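Side-chain contacts in beta-galactosidase (Trichoderma reesei, PDB 3OG2), which probably catalyses the hydrolysis of terminal non-reducing beta-D-galactose residues in beta-D-galactosides, as a member of glycoside hydrolase family 35: residues Gly137-Asp142 against Ser797-Arg802; Asp449-Val454 against Ala489-Glu494; Thr691-Lys696 against Ser700-Asp705. All coordinates share one frame; numbering follows the deposited sequence.

Contact 1 of 3, residues Gly137-Asp142 against Ser797-Arg802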
loop_
_atom_site.group_PDB
_atom_site.type_symbol
_atom_site.label_atom_id
_atom_site.label_comp_id
_atom_site.label_asym_id
_atom_site.label_seq_id
_atom_site.Cartn_x
_atom_site.Cartn_y
_atom_site.Cartn_z
ATOM N N GLY A 137 -1.168 18.581 -26.017
ATOM C CA GLY A 137 -0.622 17.346 -26.594
ATOM C C GLY A 137 -1.004 16.110 -25.817
ATOM O O GLY A 137 -1.412 16.152 -24.641
ATOM N N LYS A 138 -0.818 14.963 -26.486
ATOM C CA LYS A 138 -1.144 13.710 -25.831
ATOM C C LYS A 138 -0.157 13.365 -24.706
ATOM O O LYS A 138 1.082 13.420 -24.857
ATOM C CB LYS A 138 -1.144 12.556 -26.845
ATOM C CG LYS A 138 -2.153 12.745 -27.966
ATOM C CD LYS A 138 -3.556 12.399 -27.509
ATOM C CE LYS A 138 -4.541 12.428 -28.670
ATOM N NZ LYS A 138 -3.929 11.990 -29.956
ATOM N N LEU A 139 -0.736 12.983 -23.571
ATOM C CA LEU A 139 0.082 12.682 -22.406
ATOM C C LEU A 139 0.838 11.387 -22.593
ATOM O O LEU A 139 0.346 10.460 -23.283
ATOM C CB LEU A 139 -0.805 12.600 -21.140
ATOM C CG LEU A 139 -1.738 13.801 -20.954
ATOM C CD1 LEU A 139 -2.654 13.605 -19.758
ATOM C CD2 LEU A 139 -1.009 15.139 -20.885
ATOM N N ARG A 140 2.035 11.282 -22.000
ATOM C CA ARG A 140 2.871 10.083 -22.069
ATOM C C ARG A 140 3.282 9.825 -23.518
ATOM O O ARG A 140 3.465 8.679 -23.919
ATOM C CB ARG A 140 2.210 8.818 -21.493
ATOM C CG ARG A 140 1.770 9.062 -20.024
ATOM C CD ARG A 140 1.017 7.874 -19.469
ATOM N NE ARG A 140 1.970 6.736 -19.301
ATOM C CZ ARG A 140 1.544 5.469 -19.154
ATOM N NH1 ARG A 140 0.232 5.190 -19.174
ATOM N NH2 ARG A 140 2.450 4.524 -19.016
ATOM N N THR A 141 3.480 10.903 -24.266
ATOM C CA THR A 141 4.109 10.826 -25.599
ATOM C C THR A 141 5.196 11.877 -25.688
ATOM O O THR A 141 5.349 12.679 -24.752
ATOM C CB THR A 141 3.106 11.071 -26.724
ATOM O OG1 THR A 141 2.761 12.463 -26.789
ATOM C CG2 THR A 141 1.841 10.232 -26.563
ATOM N N ASP A 142 5.901 11.907 -26.828
ATOM C CA ASP A 142 6.903 13.004 -26.914
ATOM C C ASP A 142 6.316 14.300 -27.458
ATOM O O ASP A 142 7.127 15.145 -27.874
ATOM C CB ASP A 142 8.157 12.555 -27.661
ATOM C CG ASP A 142 7.858 11.960 -29.023
ATOM O OD1 ASP A 142 6.711 11.624 -29.314
ATOM O OD2 ASP A 142 8.881 11.866 -29.758
ATOM N N SER A 797 -7.335 9.988 -21.017
ATOM C CA SER A 797 -8.429 9.897 -20.065
ATOM C C SER A 797 -8.265 10.710 -18.805
ATOM O O SER A 797 -9.277 11.085 -18.178
ATOM C CB SER A 797 -8.626 8.414 -19.670
ATOM O OG SER A 797 -7.400 7.848 -19.238
ATOM N N MET A 798 -7.029 11.038 -18.412
ATOM C CA MET A 798 -6.870 11.923 -17.222
ATOM C C MET A 798 -7.452 13.305 -17.483
ATOM O O MET A 798 -7.760 14.037 -16.538
ATOM C CB MET A 798 -5.377 11.940 -16.868
ATOM C CG MET A 798 -5.048 12.998 -15.812
ATOM S SD MET A 798 -4.504 14.541 -16.632
ATOM C CE MET A 798 -4.687 15.654 -15.221
ATOM N N LYS A 799 -7.613 13.676 -18.775
ATOM C CA LYS A 799 -8.154 15.000 -19.087
ATOM C C LYS A 799 -9.664 15.056 -18.961
ATOM O O LYS A 799 -10.224 16.122 -19.258
ATOM C CB LYS A 799 -7.725 15.416 -20.518
ATOM C CG LYS A 799 -6.196 15.575 -20.622
ATOM C CD LYS A 799 -5.849 16.126 -22.016
ATOM C CE LYS A 799 -4.336 16.263 -22.160
ATOM N NZ LYS A 799 -4.003 16.513 -23.614
ATOM N N ALA A 800 -10.347 13.977 -18.534
ATOM C CA ALA A 800 -11.800 14.082 -18.346
ATOM C C ALA A 800 -12.118 15.225 -17.386
ATOM O O ALA A 800 -11.623 15.198 -16.256
ATOM C CB ALA A 800 -12.355 12.782 -17.807
ATOM N N PRO A 801 -12.856 16.232 -17.790
ATOM C CA PRO A 801 -13.043 17.399 -16.910
ATOM C C PRO A 801 -13.968 17.125 -15.743
ATOM O O PRO A 801 -14.692 16.117 -15.667
ATOM C CB PRO A 801 -13.604 18.469 -17.841
ATOM C CG PRO A 801 -14.122 17.770 -19.002
ATOM C CD PRO A 801 -13.372 16.438 -19.145
ATOM N N ARG A 802 -13.952 18.100 -14.851
ATOM C CA ARG A 802 -14.882 18.088 -13.705
ATOM C C ARG A 802 -15.668 19.365 -13.768
ATOM O O ARG A 802 -15.065 20.460 -13.955
ATOM C CB ARG A 802 -14.139 18.015 -12.377
ATOM C CG ARG A 802 -13.235 16.766 -12.339
ATOM C CD ARG A 802 -14.092 15.521 -12.191
ATOM N NE ARG A 802 -13.379 14.251 -12.116
ATOM C CZ ARG A 802 -13.378 13.352 -13.121
ATOM N NH1 ARG A 802 -13.956 13.604 -14.289
ATOM N NH2 ARG A 802 -12.762 12.204 -12.904
#
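Lys799 reaches across to the backbone of Gly137, its NZ donating a 2.8 Å hydrogen bond to Gly137 O. The ammonium approaches from above the carbonyl plane, with a C=O...N angle of 131°. The reach follows from the torsions: CG stands beside the backbone N (chi1 -64°) and every later bond is close to anti, which carries the charge straight out past Leu139. On that path Leu139 packs along part of the lysine's hydrocarbon stem. Leu139 CD2 rests 3.7 Å from Lys799 CE, and its other methyl, CD1, lies 3.8 Å from Met798 SD. Both branches of the leucine lie along the lysine stem, and CD1 also reaches the thioether, the leucine crossing Met798 at about a right angle. Methionine and lysine are consecutive in a short 3-10 segment, 797-799, followed by a backbone bond from Ala800 N to Ser797 O. Leu139 in turn occupies the second position of a type II beta turn from Lys138 to Thr141, bound from within by Thr141 OG1, which donates to Lys138 O at 2.7 Å. Asp796 links the two shells: its OD2 makes a salt bridge with Lys799 NZ and its OD1 accepts from Leu139 N. With Val135 O as a further acceptor, the ammonium has one carboxylate and two carbonyls around it, which probably keeps it well satisfied though buried. The contact thus joins a loop of the TIM-barrel domain, between strand 110-116 and helix 144-163, to the loop linking strands 775-782 and 803-811; Leu139 also packs on Tyr146 of helix 144-163, while Arg140, salt-bridged to Glu178, packs on Tyr195 of helix 193-205.

Contact 2 of 3, residues Asp449-Val454 against Ala489-Glu494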
loop_
_atom_site.group_PDB
_atom_site.type_symbol
_atom_site.label_atom_id
_atom_site.label_comp_id
_atom_site.label_asym_id
_atom_site.label_seq_id
_atom_site.Cartn_x
_atom_site.Cartn_y
_atom_site.Cartn_z
ATOM N N ASP A 449 -2.291 -25.247 -0.659
ATOM C CA ASP A 449 -0.926 -25.164 -0.113
ATOM C C ASP A 449 0.060 -25.474 -1.219
ATOM O O ASP A 449 -0.263 -26.140 -2.210
ATOM C CB ASP A 449 -0.766 -26.102 1.088
ATOM C CG ASP A 449 0.431 -25.719 1.918
ATOM O OD1 ASP A 449 1.100 -24.654 1.728
ATOM O OD2 ASP A 449 0.832 -26.515 2.820
ATOM N N SER A 450 1.263 -24.979 -1.038
ATOM C CA SER A 450 2.402 -25.305 -1.923
ATOM C C SER A 450 3.642 -25.371 -1.044
ATOM O O SER A 450 3.758 -24.638 -0.075
ATOM C CB SER A 450 2.528 -24.214 -2.978
ATOM O OG SER A 450 3.649 -24.430 -3.809
ATOM N N LYS A 451 4.560 -26.275 -1.380
ATOM C CA LYS A 451 5.745 -26.462 -0.556
ATOM C C LYS A 451 6.977 -26.383 -1.407
ATOM O O LYS A 451 6.896 -26.714 -2.580
ATOM C CB LYS A 451 5.733 -27.836 0.130
ATOM C CG LYS A 451 4.554 -27.853 1.124
ATOM C CD LYS A 451 4.806 -28.666 2.361
ATOM C CE LYS A 451 3.463 -28.887 3.055
ATOM N NZ LYS A 451 3.261 -27.811 4.071
ATOM N N ILE A 452 8.080 -26.010 -0.798
ATOM C CA ILE A 452 9.388 -26.131 -1.409
ATOM C C ILE A 452 10.157 -27.210 -0.651
ATOM O O ILE A 452 10.436 -27.113 0.536
ATOM C CB ILE A 452 10.159 -24.803 -1.430
ATOM C CG1 ILE A 452 9.182 -23.649 -1.675
ATOM C CG2 ILE A 452 11.316 -24.875 -2.425
ATOM C CD1 ILE A 452 9.500 -22.700 -2.817
ATOM N N HIS A 453 10.490 -28.296 -1.376
ATOM C CA HIS A 453 11.372 -29.341 -0.855
ATOM C C HIS A 453 12.776 -29.050 -1.368
ATOM O O HIS A 453 12.930 -28.427 -2.424
ATOM C CB HIS A 453 10.933 -30.727 -1.276
ATOM C CG HIS A 453 9.519 -31.057 -0.913
ATOM N ND1 HIS A 453 8.910 -30.681 0.280
ATOM C CD2 HIS A 453 8.582 -31.755 -1.568
ATOM C CE1 HIS A 453 7.651 -31.144 0.313
ATOM N NE2 HIS A 453 7.429 -31.795 -0.816
ATOM N N VAL A 454 13.809 -29.467 -0.634
ATOM C CA VAL A 454 15.174 -29.183 -1.052
ATOM C C VAL A 454 16.046 -30.426 -1.024
ATOM O O VAL A 454 15.803 -31.375 -0.284
ATOM C CB VAL A 454 15.834 -28.102 -0.147
ATOM C CG1 VAL A 454 15.097 -26.763 -0.249
ATOM C CG2 VAL A 454 15.881 -28.519 1.309
ATOM N N ALA A 489 0.224 -28.602 10.364
ATOM C CA ALA A 489 -0.156 -29.620 11.365
ATOM C C ALA A 489 -0.605 -30.937 10.738
ATOM O O ALA A 489 -1.307 -30.968 9.724
ATOM C CB ALA A 489 -1.271 -29.069 12.235
ATOM N N GLN A 490 -0.166 -32.028 11.388
ATOM C CA GLN A 490 -0.485 -33.410 11.007
ATOM C C GLN A 490 0.271 -33.851 9.743
ATOM O O GLN A 490 0.040 -34.994 9.268
ATOM C CB GLN A 490 -1.992 -33.671 10.831
ATOM C CG GLN A 490 -2.667 -33.523 12.199
ATOM C CD GLN A 490 -1.673 -33.944 13.276
ATOM O OE1 GLN A 490 -1.097 -35.036 13.196
ATOM N NE2 GLN A 490 -1.463 -33.074 14.262
ATOM N N GLU A 491 1.145 -33.033 9.169
ATOM C CA GLU A 491 1.957 -33.490 8.013
ATOM C C GLU A 491 3.149 -34.295 8.481
ATOM O O GLU A 491 3.870 -33.885 9.426
ATOM C CB GLU A 491 2.447 -32.293 7.233
ATOM C CG GLU A 491 1.422 -31.512 6.417
ATOM C CD GLU A 491 1.983 -30.171 5.933
ATOM O OE1 GLU A 491 3.207 -29.912 5.973
ATOM O OE2 GLU A 491 1.123 -29.334 5.513
ATOM N N LEU A 492 3.392 -35.445 7.847
ATOM C CA LEU A 492 4.610 -36.189 8.077
ATOM C C LEU A 492 5.712 -35.591 7.220
ATOM O O LEU A 492 5.482 -35.361 6.031
ATOM C CB LEU A 492 4.474 -37.650 7.688
ATOM C CG LEU A 492 5.701 -38.566 7.842
ATOM C CD1 LEU A 492 6.078 -38.787 9.304
ATOM C CD2 LEU A 492 5.437 -39.941 7.201
ATOM N N HIS A 493 6.868 -35.367 7.826
ATOM C CA HIS A 493 8.022 -34.854 7.085
ATOM C C HIS A 493 9.265 -35.662 7.389
ATOM O O HIS A 493 9.350 -36.357 8.415
ATOM C CB HIS A 493 8.292 -33.386 7.492
ATOM C CG HIS A 493 7.256 -32.524 6.819
ATOM N ND1 HIS A 493 7.359 -32.331 5.454
ATOM C CD2 HIS A 493 6.138 -31.890 7.230
ATOM C CE1 HIS A 493 6.337 -31.567 5.073
ATOM N NE2 HIS A 493 5.612 -31.314 6.143
ATOM N N GLU A 494 10.222 -35.608 6.450
ATOM C CA GLU A 494 11.491 -36.305 6.665
ATOM C C GLU A 494 12.630 -35.430 6.158
ATOM O O GLU A 494 12.460 -34.739 5.126
ATOM C CB GLU A 494 11.421 -37.664 5.951
ATOM C CG GLU A 494 12.622 -38.519 6.341
ATOM C CD GLU A 494 12.549 -39.843 5.581
ATOM O OE1 GLU A 494 11.793 -40.755 6.019
ATOM O OE2 GLU A 494 13.216 -39.890 4.506
HETATM O O HOH W 1 0.171 -29.141 3.000
#
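Lys451 of strand 450-459 meets Glu491, just ahead of strand 492-497; the two strands run the same way on either side of strand 462-467. The setting is the long antiparallel sheet of beta-galactosidase domain 2, and the motif is a buried salt-bridge network of Asp449, Lys451 and Glu491. Lysine and glutamate come from opposite directions. Lys451 NZ sits 2.8 Å from Glu491 OE1, which it meets on the syn side and 21° out of the carboxylate plane; a second, weak bond of 3.0 Å runs from the same nitrogen to OE2. The lysine chain is bent at its last torsion (chi4 -93°), which swings NZ toward Asp449, two residues earlier in the chain, whose OD2 lies 3.0 Å from it in a second salt bridge. One ammonium thereby joins two carboxylates whose near oxygens, Asp449 OD2 and Glu491 OE2, stand 3.9 Å apart. Their repulsion is probably offset by the ammonium beside them. Arg552, in a salt bridge with Asp449 OD2, probably eases it further, and a water lies 2.7 Å from Asp449 OD2 and equally far from Glu491 OE2, within bonding distance of both. Beyond the charges, Lys451 CD touches the edge of the His493 ring at CE1, near the ring plane. That ring is held at both nitrogens, with Thr468 OG1 bonded to ND1 and the glutamate to NE2, an arrangement likely to fix its rotation. Glu491 OE1 thus serves two donors on different sides: its syn region takes the lysine, while its anti lone pair receives His493 NE2 in a bond of 2.8 Å, nearly straight at 173° and lying in the plane of the imidazole.

Contact 3 of 3, residues Thr691-Lys696 against Ser700-Asp705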
loop_
_atom_site.group_PDB
_atom_site.type_symbol
_atom_site.label_atom_id
_atom_site.label_comp_id
_atom_site.label_asym_id
_atom_site.label_seq_id
_atom_site.Cartn_x
_atom_site.Cartn_y
_atom_site.Cartn_z
ATOM N N THR A 691 -8.130 19.055 -25.123
ATOM C CA THR A 691 -8.335 18.454 -26.423
ATOM C C THR A 691 -9.093 17.156 -26.285
ATOM O O THR A 691 -9.543 16.580 -27.294
ATOM C CB THR A 691 -6.954 18.217 -27.079
ATOM O OG1 THR A 691 -6.035 17.632 -26.118
ATOM C CG2 THR A 691 -6.347 19.536 -27.560
ATOM N N TYR A 692 -9.288 16.626 -25.085
ATOM C CA TYR A 692 -10.003 15.372 -24.881
ATOM C C TYR A 692 -11.509 15.588 -24.805
ATOM O O TYR A 692 -12.265 14.697 -25.174
ATOM C CB TYR A 692 -9.562 14.787 -23.560
ATOM C CG TYR A 692 -10.113 13.458 -23.162
ATOM C CD1 TYR A 692 -9.729 12.293 -23.800
ATOM C CD2 TYR A 692 -11.028 13.336 -22.142
ATOM C CE1 TYR A 692 -10.234 11.065 -23.440
ATOM C CE2 TYR A 692 -11.546 12.129 -21.748
ATOM C CZ TYR A 692 -11.143 10.995 -22.404
ATOM O OH TYR A 692 -11.656 9.768 -22.018
ATOM N N ALA A 693 -11.956 16.733 -24.325
ATOM C CA ALA A 693 -13.365 17.044 -24.170
ATOM C C ALA A 693 -13.624 18.431 -24.756
ATOM O O ALA A 693 -13.750 19.399 -24.013
ATOM C CB ALA A 693 -13.792 16.987 -22.692
ATOM N N PRO A 694 -13.705 18.547 -26.062
ATOM C CA PRO A 694 -13.947 19.852 -26.708
ATOM C C PRO A 694 -15.192 20.495 -26.131
ATOM O O PRO A 694 -16.195 19.865 -25.778
ATOM C CB PRO A 694 -14.164 19.472 -28.175
ATOM C CG PRO A 694 -13.525 18.145 -28.359
ATOM C CD PRO A 694 -13.541 17.436 -27.046
ATOM N N LEU A 695 -15.171 21.831 -26.029
ATOM C CA LEU A 695 -16.283 22.497 -25.356
ATOM C C LEU A 695 -17.591 22.333 -26.118
ATOM O O LEU A 695 -17.623 22.513 -27.339
ATOM C CB LEU A 695 -15.999 24.004 -25.244
ATOM C CG LEU A 695 -14.910 24.369 -24.236
ATOM C CD1 LEU A 695 -14.783 25.899 -24.177
ATOM C CD2 LEU A 695 -15.212 23.766 -22.868
ATOM N N LYS A 696 -18.645 22.067 -25.393
ATOM C CA LYS A 696 -20.015 22.102 -25.884
ATOM C C LYS A 696 -20.737 23.388 -25.478
ATOM O O LYS A 696 -21.810 23.711 -25.942
ATOM C CB LYS A 696 -20.755 20.885 -25.351
ATOM C CG LYS A 696 -20.093 19.586 -25.828
ATOM C CD LYS A 696 -20.894 18.374 -25.342
ATOM C CE LYS A 696 -20.457 17.084 -26.055
ATOM N NZ LYS A 696 -21.202 15.891 -25.610
ATOM N N SER A 700 -15.889 27.709 -20.976
ATOM C CA SER A 700 -15.490 26.515 -20.237
ATOM C C SER A 700 -16.082 26.525 -18.835
ATOM O O SER A 700 -15.975 27.529 -18.109
ATOM C CB SER A 700 -13.954 26.487 -20.115
ATOM O OG SER A 700 -13.641 25.328 -19.337
ATOM N N LEU A 701 -16.639 25.389 -18.448
ATOM C CA LEU A 701 -17.067 25.140 -17.065
ATOM C C LEU A 701 -16.353 23.929 -16.514
ATOM O O LEU A 701 -16.909 23.165 -15.724
ATOM C CB LEU A 701 -18.597 25.003 -17.032
ATOM C CG LEU A 701 -19.320 26.275 -17.520
ATOM C CD1 LEU A 701 -20.808 25.977 -17.662
ATOM C CD2 LEU A 701 -19.125 27.455 -16.602
ATOM N N TYR A 702 -15.096 23.786 -16.932
ATOM C CA TYR A 702 -14.219 22.705 -16.463
ATOM C C TYR A 702 -13.361 23.245 -15.333
ATOM O O TYR A 702 -12.603 24.219 -15.556
ATOM C CB TYR A 702 -13.298 22.242 -17.589
ATOM C CG TYR A 702 -13.978 21.677 -18.809
ATOM C CD1 TYR A 702 -15.327 21.302 -18.855
ATOM C CD2 TYR A 702 -13.185 21.513 -19.940
ATOM C CE1 TYR A 702 -15.866 20.771 -20.028
ATOM C CE2 TYR A 702 -13.739 20.957 -21.115
ATOM C CZ TYR A 702 -15.058 20.596 -21.145
ATOM O OH TYR A 702 -15.631 20.078 -22.297
ATOM N N GLY A 703 -13.402 22.650 -14.133
ATOM C CA GLY A 703 -12.638 23.201 -13.033
ATOM C C GLY A 703 -11.157 23.404 -13.329
ATOM O O GLY A 703 -10.549 24.430 -12.976
ATOM N N SER A 704 -10.537 22.407 -14.003
ATOM C CA SER A 704 -9.081 22.490 -14.155
ATOM C C SER A 704 -8.704 23.596 -15.120
ATOM O O SER A 704 -7.530 24.048 -15.068
ATOM C CB SER A 704 -8.491 21.161 -14.653
ATOM O OG SER A 704 -8.528 20.189 -13.599
ATOM N N ASP A 705 -9.613 24.050 -15.969
ATOM C CA ASP A 705 -9.281 25.148 -16.869
ATOM C C ASP A 705 -9.091 26.424 -16.094
ATOM O O ASP A 705 -8.458 27.362 -16.629
ATOM C CB ASP A 705 -10.366 25.384 -17.901
ATOM C CG ASP A 705 -10.287 24.384 -19.081
ATOM O OD1 ASP A 705 -9.346 23.562 -19.139
ATOM O OD2 ASP A 705 -11.182 24.474 -19.967
HETATM O O HOH W 2 -18.242 21.770 -22.614
#
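Tyr702 OH is gripped from two sides, donating to Ala693 O at 2.6 Å and accepting at 3.1 Å from a water. The same water accepts a hydrogen bond from Lys696 N, so the hydroxyl is tied to the 691-696 loop both directly and through solvent. Ala693 O lies in the plane of the tyrosine ring, at its edge, whereas the hydroxyl stands above the carbonyl plane of the alanine. Ala693 CB adds a nonpolar touch, 3.6 Å from Tyr702 OH. Leu695 CD2 lies over one face of the ring. It makes a CH-pi contact 4.0 Å from the Tyr702 centroid and 29° off the normal, displaced toward the hydroxyl end, where CZ and CE2 are its nearest ring atoms. The other methyl, CD1, turns to the backbone and comes within 3.8 Å of Ser700 N, so the leucine fills the corner between ring and chain. With a phenylalanine in place of Tyr702, the carbonyl of Ala693 would probably be left without its hydroxyl donor and the water without its link to the ring, so that the loop would be held more loosely. Ser700 ties down the backbone at Tyr702. Its OG, anti to the serine N (chi1 178°), points along the chain, accepts from Tyr702 N at 3.2 Å and donates to Asp705 OD2 at 2.7 Å, on the anti side of that carboxylate. Ser688 OG also bonds Asp705 OD2, while Pro801 and Leu805 pack against the tyrosine. The serine-to-backbone bond two residues on defines an ST turn, here placed just ahead of the 3-10 segment beginning at Gly703, in the long loop leading to strand 713-720 of an all-beta domain.

Contacts 1 and 3 form one continuous region, their centres 12 Å apart. Arg802 O lies 2.8 Å from Gly703 N, a probable hydrogen bond, and Lys799 packs on Tyr692. Contact 2 stands alone on the opposite side of the chain's centre, with centres about 52 Å from contact 1 and 61 Å from contact 3. Contacts 1 and 2 are buried, contact 3 only partly so. Their chemistry differs accordingly: contact 2 probably balances clustered charges at the ends of strands in one sheet, contact 1 joins the barrel to a loop far away in sequence with one lysine and a few apolar atoms, and contact 3, closing a short local loop, relies on a hydroxyl, a methyl over a ring and a water.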